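PDB 3LUB: putative creatinine amidohydrolase from Bacteroides fragilis, which probably hydrolyses carbon-nitrogen bonds in linear amides, as a member of the creatininase superfamily that binds two zinc ions. Local coordinates for residues F[26-32]-F[71-77]; F[21-27]-F[64-70]; F[112-116]-F[243-248]. All coordinates share one frame; numbering follows the deposited sequence.

Interaction 1: F[26-32]-F[71-77]. With ZN (zinc ion), chain B; EDO (1,2-ethanediol), chain C.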
loop_
_atom_site.group_PDB
_atom_site.type_symbol
_atom_site.label_atom_id
_atom_site.label_comp_id
_atom_site.label_asym_id
_atom_site.label_seq_id
_atom_site.Cartn_x
_atom_site.Cartn_y
_atom_site.Cartn_z
ATOM N N LEU F 26 10.845 -18.335 14.843
ATOM C CA LEU F 26 11.338 -17.067 14.354
ATOM C C LEU F 26 11.649 -16.134 15.525
ATOM O O LEU F 26 10.730 -15.585 16.138
ATOM C CB LEU F 26 10.311 -16.440 13.402
ATOM C CG LEU F 26 10.643 -15.120 12.695
ATOM C CD1 LEU F 26 11.863 -15.327 11.798
ATOM C CD2 LEU F 26 9.412 -14.631 11.906
ATOM N N PRO F 27 12.943 -15.967 15.865
ATOM C CA PRO F 27 13.265 -14.956 16.844
ATOM C C PRO F 27 13.097 -13.544 16.220
ATOM O O PRO F 27 13.472 -13.307 15.067
ATOM C CB PRO F 27 14.728 -15.265 17.235
ATOM C CG PRO F 27 15.064 -16.573 16.572
ATOM C CD PRO F 27 14.145 -16.665 15.392
ATOM N N TRP F 28 12.467 -12.643 16.967
ATOM C CA TRP F 28 12.202 -11.316 16.463
ATOM C C TRP F 28 12.583 -10.328 17.530
ATOM O O TRP F 28 12.032 -10.333 18.677
ATOM C CB TRP F 28 10.734 -11.190 16.067
ATOM C CG TRP F 28 10.462 -10.077 15.157
ATOM C CD1 TRP F 28 10.878 -8.787 15.302
ATOM C CD2 TRP F 28 9.720 -10.126 13.938
ATOM N NE1 TRP F 28 10.421 -8.025 14.268
ATOM C CE2 TRP F 28 9.698 -8.810 13.416
ATOM C CE3 TRP F 28 9.036 -11.140 13.256
ATOM C CZ2 TRP F 28 9.040 -8.478 12.226
ATOM C CZ3 TRP F 28 8.390 -10.821 12.093
ATOM C CH2 TRP F 28 8.398 -9.493 11.575
ATOM N N GLY F 29 13.556 -9.504 17.161
ATOM C CA GLY F 29 14.181 -8.571 18.049
ATOM C C GLY F 29 13.977 -7.105 17.716
ATOM O O GLY F 29 12.878 -6.673 17.395
ATOM N N ALA F 30 15.047 -6.352 17.874
ATOM C CA ALA F 30 15.077 -4.906 17.703
ATOM C C ALA F 30 16.544 -4.513 17.623
ATOM O O ALA F 30 17.408 -5.264 18.091
ATOM C CB ALA F 30 14.389 -4.175 18.902
ATOM N N THR F 31 16.797 -3.341 17.033
ATOM C CA THR F 31 18.090 -2.667 17.022
ATOM C C THR F 31 17.901 -1.383 17.883
ATOM O O THR F 31 17.305 -0.377 17.455
ATOM C CB THR F 31 18.532 -2.409 15.564
ATOM O OG1 THR F 31 18.461 -3.651 14.826
ATOM C CG2 THR F 31 19.962 -1.785 15.458
ATOM N N GLU F 32 18.406 -1.438 19.112
ATOM C CA GLU F 32 17.907 -0.607 20.200
ATOM C C GLU F 32 18.946 -0.474 21.296
ATOM O O GLU F 32 19.433 -1.473 21.796
ATOM C CB GLU F 32 16.649 -1.243 20.804
ATOM C CG GLU F 32 15.923 -0.386 21.831
ATOM C CD GLU F 32 14.820 -1.121 22.559
ATOM O OE1 GLU F 32 14.922 -2.369 22.663
ATOM O OE2 GLU F 32 13.863 -0.467 23.042
ATOM N N PRO F 71 17.423 -14.229 13.552
ATOM C CA PRO F 71 16.591 -13.195 14.197
ATOM C C PRO F 71 16.239 -11.957 13.320
ATOM O O PRO F 71 17.050 -11.507 12.526
ATOM C CB PRO F 71 17.393 -12.804 15.434
ATOM C CG PRO F 71 18.643 -13.526 15.385
ATOM C CD PRO F 71 18.701 -14.442 14.238
ATOM N N VAL F 72 15.031 -11.413 13.481
ATOM C CA VAL F 72 14.634 -10.243 12.735
ATOM C C VAL F 72 15.032 -9.043 13.582
ATOM O O VAL F 72 14.575 -8.904 14.712
ATOM C CB VAL F 72 13.101 -10.235 12.415
ATOM C CG1 VAL F 72 12.779 -9.141 11.443
ATOM C CG2 VAL F 72 12.645 -11.548 11.874
ATOM N N PRO F 73 15.900 -8.149 13.060
ATOM C CA PRO F 73 16.348 -7.072 13.918
ATOM C C PRO F 73 15.501 -5.791 13.803
ATOM O O PRO F 73 16.025 -4.710 14.030
ATOM C CB PRO F 73 17.751 -6.826 13.381
ATOM C CG PRO F 73 17.587 -7.010 11.902
ATOM C CD PRO F 73 16.519 -8.062 11.721
ATOM N N PHE F 74 14.226 -5.912 13.420
ATOM C CA PHE F 74 13.381 -4.751 13.120
ATOM C C PHE F 74 12.249 -4.676 14.136
ATOM O O PHE F 74 11.223 -5.359 13.981
ATOM C CB PHE F 74 12.857 -4.791 11.675
ATOM C CG PHE F 74 13.944 -4.731 10.654
ATOM C CD1 PHE F 74 14.671 -3.558 10.469
ATOM C CD2 PHE F 74 14.279 -5.831 9.901
ATOM C CE1 PHE F 74 15.733 -3.517 9.593
ATOM C CE2 PHE F 74 15.343 -5.779 8.992
ATOM C CZ PHE F 74 16.069 -4.621 8.853
ATOM N N GLY F 75 12.475 -3.832 15.156
ATOM C CA GLY F 75 11.550 -3.571 16.256
ATOM C C GLY F 75 10.718 -2.323 16.075
ATOM O O GLY F 75 11.037 -1.501 15.244
ATOM N N ALA F 76 9.597 -2.257 16.799
ATOM C CA ALA F 76 8.736 -1.092 16.920
ATOM C C ALA F 76 9.124 -0.369 18.205
ATOM O O ALA F 76 9.040 -0.952 19.315
ATOM C CB ALA F 76 7.273 -1.529 17.008
ATOM N N HIS F 77 9.453 0.915 18.064
ATOM C CA HIS F 77 10.024 1.720 19.156
ATOM C C HIS F 77 9.206 2.932 19.546
ATOM O O HIS F 77 8.223 3.270 18.875
ATOM C CB HIS F 77 11.450 2.116 18.783
ATOM C CG HIS F 77 12.343 0.937 18.734
ATOM N ND1 HIS F 77 12.612 0.189 19.856
ATOM C CD2 HIS F 77 12.897 0.275 17.696
ATOM C CE1 HIS F 77 13.362 -0.844 19.519
ATOM N NE2 HIS F 77 13.547 -0.816 18.215
HETATM ZN ZN ZN B . 13.511 -3.902 23.517
HETATM C C1 EDO C . 18.698 -3.307 11.214
HETATM O O1 EDO C . 19.552 -3.694 12.298
HETATM C C2 EDO C . 19.411 -3.632 9.907
HETATM O O2 EDO C . 20.514 -2.726 9.703
HETATM O O HOH W 1 14.608 -1.908 16.019
HETATM O O HOH W 2 13.989 -4.674 25.811
#
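Trp28 lays its indole over Val72 and reaches past it to the backbone of Phe74. Val72 CB sits 3.6 Å from the centroid of the Trp28 five-membered ring, a CH-pi contact over the face, while Val72 CG1 follows the ring to Trp28 CE2. At the indole edge, Trp28 NE1 donates to Phe74 O at 2.8 Å; the bond is nearly straight (169°) and lies in the ring plane but comes in above the plane of the carbonyl. Both backbone bonds of a single bridge, Val72 N to Pro27 O and Gly29 N to Val72 O (2.7 Å), hold the two segments together beside this ring. Farther on, Thr31 OG1 donates to Pro73 O in the carbonyl plane, at 2.8 Å, and accepts from an ethanediol hydroxyl. A bridging water accepts from Thr31 N and Gly75 N and hydrogen-bonds His77 NE2 at the imidazole edge. With CG anti to the backbone N (chi1 -172°) and an extended chain, Glu32 runs past His77 CE1, 3.4 Å from Glu32 CD, and binds zinc through OE1; Asp43 and His120 complete the protein ligands, and Gln81 holds Glu32 OE2. The contact continues strand 23-28 toward the metal site, with helix 42-62 against Pro27 and Pro71, helix 92-108 against Trp28 and Phe74, and strand 113-118 alongside Leu26 and Trp28.

Interaction 2: F[21-27]-F[64-70]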
loop_
_atom_site.group_PDB
_atom_site.type_symbol
_atom_site.label_atom_id
_atom_site.label_comp_id
_atom_site.label_asym_id
_atom_site.label_seq_id
_atom_site.Cartn_x
_atom_site.Cartn_y
_atom_site.Cartn_z
ATOM N N TYR F 21 11.637 -31.387 9.581
ATOM C CA TYR F 21 11.428 -30.348 10.580
ATOM C C TYR F 21 9.945 -30.226 10.864
ATOM O O TYR F 21 9.129 -30.234 9.960
ATOM C CB TYR F 21 12.049 -29.005 10.147
ATOM C CG TYR F 21 13.552 -29.037 10.163
ATOM C CD1 TYR F 21 14.273 -29.503 9.074
ATOM C CD2 TYR F 21 14.255 -28.624 11.257
ATOM C CE1 TYR F 21 15.644 -29.565 9.100
ATOM C CE2 TYR F 21 15.630 -28.657 11.267
ATOM C CZ TYR F 21 16.318 -29.155 10.182
ATOM O OH TYR F 21 17.698 -29.244 10.192
ATOM N N ASP F 22 9.622 -30.137 12.144
ATOM C CA ASP F 22 8.239 -30.084 12.630
ATOM C C ASP F 22 7.769 -28.651 12.890
ATOM O O ASP F 22 6.677 -28.244 12.441
ATOM C CB ASP F 22 8.135 -30.872 13.936
ATOM C CG ASP F 22 8.406 -32.346 13.742
ATOM O OD1 ASP F 22 7.615 -32.960 13.015
ATOM O OD2 ASP F 22 9.413 -32.862 14.290
ATOM N N VAL F 23 8.576 -27.900 13.631
ATOM C CA VAL F 23 8.227 -26.507 14.005
ATOM C C VAL F 23 9.312 -25.554 13.582
ATOM O O VAL F 23 10.460 -25.919 13.630
ATOM C CB VAL F 23 7.962 -26.393 15.517
ATOM C CG1 VAL F 23 7.391 -25.025 15.878
ATOM C CG2 VAL F 23 7.047 -27.543 15.966
ATOM N N ILE F 24 8.934 -24.341 13.141
ATOM C CA ILE F 24 9.896 -23.260 12.826
ATOM C C ILE F 24 9.794 -22.217 13.930
ATOM O O ILE F 24 8.711 -21.867 14.390
ATOM C CB ILE F 24 9.609 -22.575 11.433
ATOM C CG1 ILE F 24 9.381 -23.624 10.306
ATOM C CG2 ILE F 24 10.672 -21.520 11.080
ATOM C CD1 ILE F 24 10.410 -24.718 10.200
ATOM N N ILE F 25 10.932 -21.712 14.371
ATOM C CA ILE F 25 10.965 -20.678 15.410
ATOM C C ILE F 25 11.570 -19.447 14.794
ATOM O O ILE F 25 12.660 -19.513 14.251
ATOM C CB ILE F 25 11.810 -21.064 16.648
ATOM C CG1 ILE F 25 11.660 -22.570 17.000
ATOM C CG2 ILE F 25 11.433 -20.194 17.740
ATOM C CD1 ILE F 25 10.307 -23.004 17.215
ATOM N N LEU F 26 10.845 -18.335 14.843
ATOM C CA LEU F 26 11.338 -17.067 14.354
ATOM C C LEU F 26 11.649 -16.134 15.525
ATOM O O LEU F 26 10.730 -15.585 16.138
ATOM C CB LEU F 26 10.311 -16.440 13.402
ATOM C CG LEU F 26 10.643 -15.120 12.695
ATOM C CD1 LEU F 26 11.863 -15.327 11.798
ATOM C CD2 LEU F 26 9.412 -14.631 11.906
ATOM N N PRO F 27 12.943 -15.967 15.865
ATOM C CA PRO F 27 13.265 -14.956 16.844
ATOM C C PRO F 27 13.097 -13.544 16.220
ATOM O O PRO F 27 13.472 -13.307 15.067
ATOM C CB PRO F 27 14.728 -15.265 17.235
ATOM C CG PRO F 27 15.064 -16.573 16.572
ATOM C CD PRO F 27 14.145 -16.665 15.392
ATOM N N VAL F 64 11.660 -34.387 18.413
ATOM C CA VAL F 64 10.960 -33.337 17.697
ATOM C C VAL F 64 12.019 -32.332 17.251
ATOM O O VAL F 64 12.774 -31.837 18.073
ATOM C CB VAL F 64 9.879 -32.682 18.557
ATOM C CG1 VAL F 64 9.386 -31.392 17.897
ATOM C CG2 VAL F 64 8.731 -33.669 18.764
ATOM N N ARG F 65 12.066 -32.062 15.943
ATOM C CA ARG F 65 13.112 -31.238 15.331
ATOM C C ARG F 65 12.579 -29.910 14.831
ATOM O O ARG F 65 11.731 -29.883 13.925
ATOM C CB ARG F 65 13.749 -31.979 14.149
ATOM C CG ARG F 65 15.037 -31.300 13.692
ATOM C CD ARG F 65 15.649 -31.945 12.459
ATOM N NE ARG F 65 16.330 -33.184 12.792
ATOM C CZ ARG F 65 15.859 -34.411 12.582
ATOM N NH1 ARG F 65 14.682 -34.621 12.035
ATOM N NH2 ARG F 65 16.598 -35.450 12.925
ATOM N N CYS F 66 13.121 -28.824 15.392
ATOM C CA CYS F 66 12.711 -27.475 15.067
ATOM C C CYS F 66 13.869 -26.709 14.429
ATOM O O CYS F 66 15.051 -26.977 14.699
ATOM C CB CYS F 66 12.233 -26.775 16.331
ATOM S SG CYS F 66 10.953 -27.733 17.237
HETATM N N MSE F 67 13.536 -25.771 13.557
HETATM C CA MSE F 67 14.553 -24.884 13.005
HETATM C C MSE F 67 14.408 -23.520 13.611
HETATM O O MSE F 67 13.341 -22.913 13.515
HETATM C CB MSE F 67 14.388 -24.762 11.495
HETATM C CG MSE F 67 15.489 -23.949 10.796
HETATM SE SE MSE F 67 17.321 -24.406 11.317
HETATM C CE MSE F 67 17.875 -25.580 9.827
ATOM N N VAL F 68 15.502 -22.984 14.137
ATOM C CA VAL F 68 15.543 -21.588 14.541
ATOM C C VAL F 68 16.083 -20.706 13.421
ATOM O O VAL F 68 17.234 -20.837 12.999
ATOM C CB VAL F 68 16.341 -21.390 15.825
ATOM C CG1 VAL F 68 16.280 -19.891 16.297
ATOM C CG2 VAL F 68 15.828 -22.319 16.895
HETATM N N MSE F 69 15.215 -19.822 12.933
HETATM C CA MSE F 69 15.544 -18.929 11.870
HETATM C C MSE F 69 16.466 -17.750 12.335
HETATM O O MSE F 69 16.673 -17.524 13.538
HETATM C CB MSE F 69 14.258 -18.379 11.240
HETATM C CG MSE F 69 13.303 -19.409 10.689
HETATM SE SE MSE F 69 13.974 -20.363 9.131
HETATM C CE MSE F 69 14.098 -18.782 7.780
ATOM N N PRO F 70 17.072 -17.039 11.369
ATOM C CA PRO F 70 17.830 -15.866 11.785
ATOM C C PRO F 70 16.936 -14.829 12.474
ATOM O O PRO F 70 15.815 -14.581 12.041
ATOM C CB PRO F 70 18.404 -15.344 10.463
ATOM C CG PRO F 70 18.420 -16.534 9.571
ATOM C CD PRO F 70 17.151 -17.240 9.908
#
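Arg65 O takes the amide of Asp22 in a nearly straight bond, Asp22 N to Arg65 O at 2.8 Å, and is also approached by Tyr21 CA in a CA-H...O contact. Asp22 returns the link: its OD2 accepts from Arg65 N at 3.2 Å through the anti lone pair, so one residue grips both the amide and the carbonyl of Arg65. The phenol ring of Tyr21 lies against the aliphatic part of the same arginine. Arg65 CD stands 3.7 Å from the centroid of the Tyr21 ring, over one face and offset toward the rim. Arg65 CG is anti to the backbone N (chi1 -167°), and a bend at chi3 leaves the guanidinium farther out above the same face, where the cation-pi attraction is at most weak; its NE makes a salt bridge with Glu5, whose backbone carbonyl also binds Tyr21 OH. Met67, a selenomethionine, comes obliquely to the ring as a Met-aromatic contact, its CE 3.7 Å from Tyr21 OH. From here the strands run as parallel neighbours, 23-28 and 66-68 of a beta-alpha-beta unit whose crossover is helix 42-62; the bonds Met67 N to Val23 O, Ile25 N to Met67 O (2.8 Å) and Met69 N to Ile25 O tie them. Ile24 shares one face of the sheet with Met67, and its CG2 presses tightly on selenomethionine Met69 CG at 3.4 Å. Ile25 and Val68 point to the other face, where Ala51 and Val52 of helix 42-62 pack on them. At the Pro27 end of the pairing, Pro27 CG meets Val68 CG1 at 3.5 Å. Phe86 of a second subunit packs on Ile24 and Met67 and stands edge-to-face with Tyr21.

Interaction 3: F[112-116]-F[243-248]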
loop_
_atom_site.group_PDB
_atom_site.type_symbol
_atom_site.label_atom_id
_atom_site.label_comp_id
_atom_site.label_asym_id
_atom_site.label_seq_id
_atom_site.Cartn_x
_atom_site.Cartn_y
_atom_site.Cartn_z
ATOM N N ARG F 112 4.052 -25.790 8.261
ATOM C CA ARG F 112 2.721 -25.412 8.708
ATOM C C ARG F 112 2.635 -24.958 10.131
ATOM O O ARG F 112 1.541 -24.739 10.586
ATOM C CB ARG F 112 1.763 -26.598 8.540
ATOM C CG ARG F 112 1.651 -27.094 7.113
ATOM C CD ARG F 112 0.994 -26.020 6.223
ATOM N NE ARG F 112 0.754 -26.459 4.852
ATOM C CZ ARG F 112 1.594 -26.291 3.842
ATOM N NH1 ARG F 112 2.768 -25.706 4.019
ATOM N NH2 ARG F 112 1.271 -26.718 2.639
ATOM N N LYS F 113 3.743 -24.812 10.845
ATOM C CA LYS F 113 3.724 -24.403 12.235
ATOM C C LYS F 113 4.907 -23.482 12.519
ATOM O O LYS F 113 6.080 -23.840 12.233
ATOM C CB LYS F 113 3.838 -25.632 13.131
ATOM C CG LYS F 113 2.701 -26.578 12.952
ATOM C CD LYS F 113 2.869 -27.810 13.778
ATOM C CE LYS F 113 1.593 -28.656 13.737
ATOM N NZ LYS F 113 1.908 -30.045 14.199
ATOM N N LEU F 114 4.608 -22.310 13.082
ATOM C CA LEU F 114 5.622 -21.300 13.342
ATOM C C LEU F 114 5.384 -20.677 14.689
ATOM O O LEU F 114 4.255 -20.333 15.021
ATOM C CB LEU F 114 5.562 -20.203 12.238
ATOM C CG LEU F 114 6.418 -18.942 12.356
ATOM C CD1 LEU F 114 7.933 -19.205 12.212
ATOM C CD2 LEU F 114 5.964 -17.874 11.329
ATOM N N LEU F 115 6.445 -20.524 15.478
ATOM C CA LEU F 115 6.399 -19.710 16.682
ATOM C C LEU F 115 7.272 -18.499 16.481
ATOM O O LEU F 115 8.445 -18.643 16.152
ATOM C CB LEU F 115 6.886 -20.475 17.902
ATOM C CG LEU F 115 6.950 -19.629 19.182
ATOM C CD1 LEU F 115 5.543 -19.389 19.685
ATOM C CD2 LEU F 115 7.842 -20.216 20.231
ATOM N N ILE F 116 6.698 -17.320 16.704
ATOM C CA ILE F 116 7.453 -16.074 16.783
ATOM C C ILE F 116 7.878 -15.864 18.236
ATOM O O ILE F 116 7.029 -15.716 19.097
ATOM C CB ILE F 116 6.640 -14.825 16.297
ATOM C CG1 ILE F 116 6.101 -15.044 14.865
ATOM C CG2 ILE F 116 7.523 -13.595 16.356
ATOM C CD1 ILE F 116 4.947 -14.126 14.448
ATOM N N LEU F 243 6.269 -26.697 24.578
ATOM C CA LEU F 243 5.421 -26.105 23.554
ATOM C C LEU F 243 5.810 -26.549 22.163
ATOM O O LEU F 243 4.935 -26.856 21.336
ATOM C CB LEU F 243 5.468 -24.573 23.632
ATOM C CG LEU F 243 4.845 -23.778 22.468
ATOM C CD1 LEU F 243 3.379 -23.815 22.553
ATOM C CD2 LEU F 243 5.334 -22.318 22.506
ATOM N N PHE F 244 7.112 -26.568 21.875
ATOM C CA PHE F 244 7.574 -27.097 20.580
ATOM C C PHE F 244 7.062 -28.534 20.387
ATOM O O PHE F 244 6.552 -28.874 19.344
ATOM C CB PHE F 244 9.116 -27.125 20.439
ATOM C CG PHE F 244 9.800 -25.779 20.563
ATOM C CD1 PHE F 244 9.093 -24.592 20.712
ATOM C CD2 PHE F 244 11.175 -25.714 20.500
ATOM C CE1 PHE F 244 9.760 -23.384 20.843
ATOM C CE2 PHE F 244 11.840 -24.504 20.610
ATOM C CZ PHE F 244 11.131 -23.341 20.788
ATOM N N GLU F 245 7.227 -29.381 21.391
ATOM C CA GLU F 245 6.816 -30.800 21.250
ATOM C C GLU F 245 5.324 -30.954 21.004
ATOM O O GLU F 245 4.917 -31.710 20.135
ATOM C CB GLU F 245 7.187 -31.622 22.488
ATOM C CG GLU F 245 8.688 -31.927 22.652
ATOM C CD GLU F 245 9.118 -32.020 24.119
ATOM O OE1 GLU F 245 8.234 -31.821 24.989
ATOM O OE2 GLU F 245 10.323 -32.283 24.407
ATOM N N GLU F 246 4.512 -30.255 21.783
ATOM C CA GLU F 246 3.049 -30.336 21.641
ATOM C C GLU F 246 2.565 -29.718 20.339
ATOM O O GLU F 246 1.633 -30.225 19.735
ATOM C CB GLU F 246 2.353 -29.650 22.793
ATOM C CG GLU F 246 2.622 -30.257 24.140
ATOM C CD GLU F 246 2.354 -29.261 25.260
ATOM O OE1 GLU F 246 2.116 -28.064 24.941
ATOM O OE2 GLU F 246 2.388 -29.650 26.455
HETATM N N MSE F 247 3.186 -28.631 19.893
HETATM C CA MSE F 247 2.890 -28.096 18.556
HETATM C C MSE F 247 3.150 -29.107 17.462
HETATM O O MSE F 247 2.338 -29.232 16.541
HETATM C CB MSE F 247 3.681 -26.822 18.263
HETATM C CG MSE F 247 3.149 -25.603 18.985
HETATM SE SE MSE F 247 4.235 -24.019 18.605
HETATM C CE MSE F 247 3.615 -23.702 16.735
ATOM N N ALA F 248 4.262 -29.844 17.578
ATOM C CA ALA F 248 4.618 -30.913 16.619
ATOM C C ALA F 248 3.692 -32.116 16.653
ATOM O O ALA F 248 3.453 -32.745 15.615
ATOM C CB ALA F 248 6.042 -31.395 16.854
#
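Lys113 reaches across to the helix with its ammonium, where NZ donates to Met247 O in the plane of that carbonyl; the modelled 2.5 Å between Lys113 NZ and Met247 O is unusually short, and its exact length is doubtful. CG stands anti to its own carbonyl carbon (chi1 -62°), and the extended chain beyond carries the ammonium out to the carbonyl. Nearer its root, Lys113 CB lies 4.1 Å from CE of Met247, a selenomethionine. Leu114 turns its side chain to the far face of the sheet, yet its backbone is still touched from the helix: the bend of Met247 at chi3 (74°) brings its CE to 3.8 Å from Leu114 O. Leu115 again faces the helix. Its CD2 is the branch that does most of the touching, meeting Leu243 CD2 at 4.0 Å and the edge of the Phe244 ring at CE1, 3.8 Å away; the leucine and phenylalanine side chains cross at about a right angle. The axes of residues 113-116 and 243-248 run roughly antiparallel (156°) and come within 9.8 Å. Helix 226-249 thus covers one face of the parallel sheet, also touching strand 23-28 through Phe244 on Ile25 and strand 140-145 through Met247 on Leu140, while Leu114 on the other face packs on helix 92-108.

All three interactions meet on one parallel sheet ordered 66-68, 23-28, 113-118, 140-145. Interactions 1 and 2 share Leu26 and Pro27 and follow strand 23-28 in succession, their centres about 17 Å apart; along the chain their segments alternate. Interaction 3 comes later in the sequence, yet its centre lies about 8 Å from that of interaction 2 and about 20 Å from that of interaction 1. Leu26 N to Leu115 O, 2.8 Å, is a probable hydrogen bond joining strands 23-28 and 113-118. Interaction 2 pairs two neighbouring strands and interaction 3 lays helix 226-249 on the sheet, while interaction 1 leads from strand 23-28 to the zinc site.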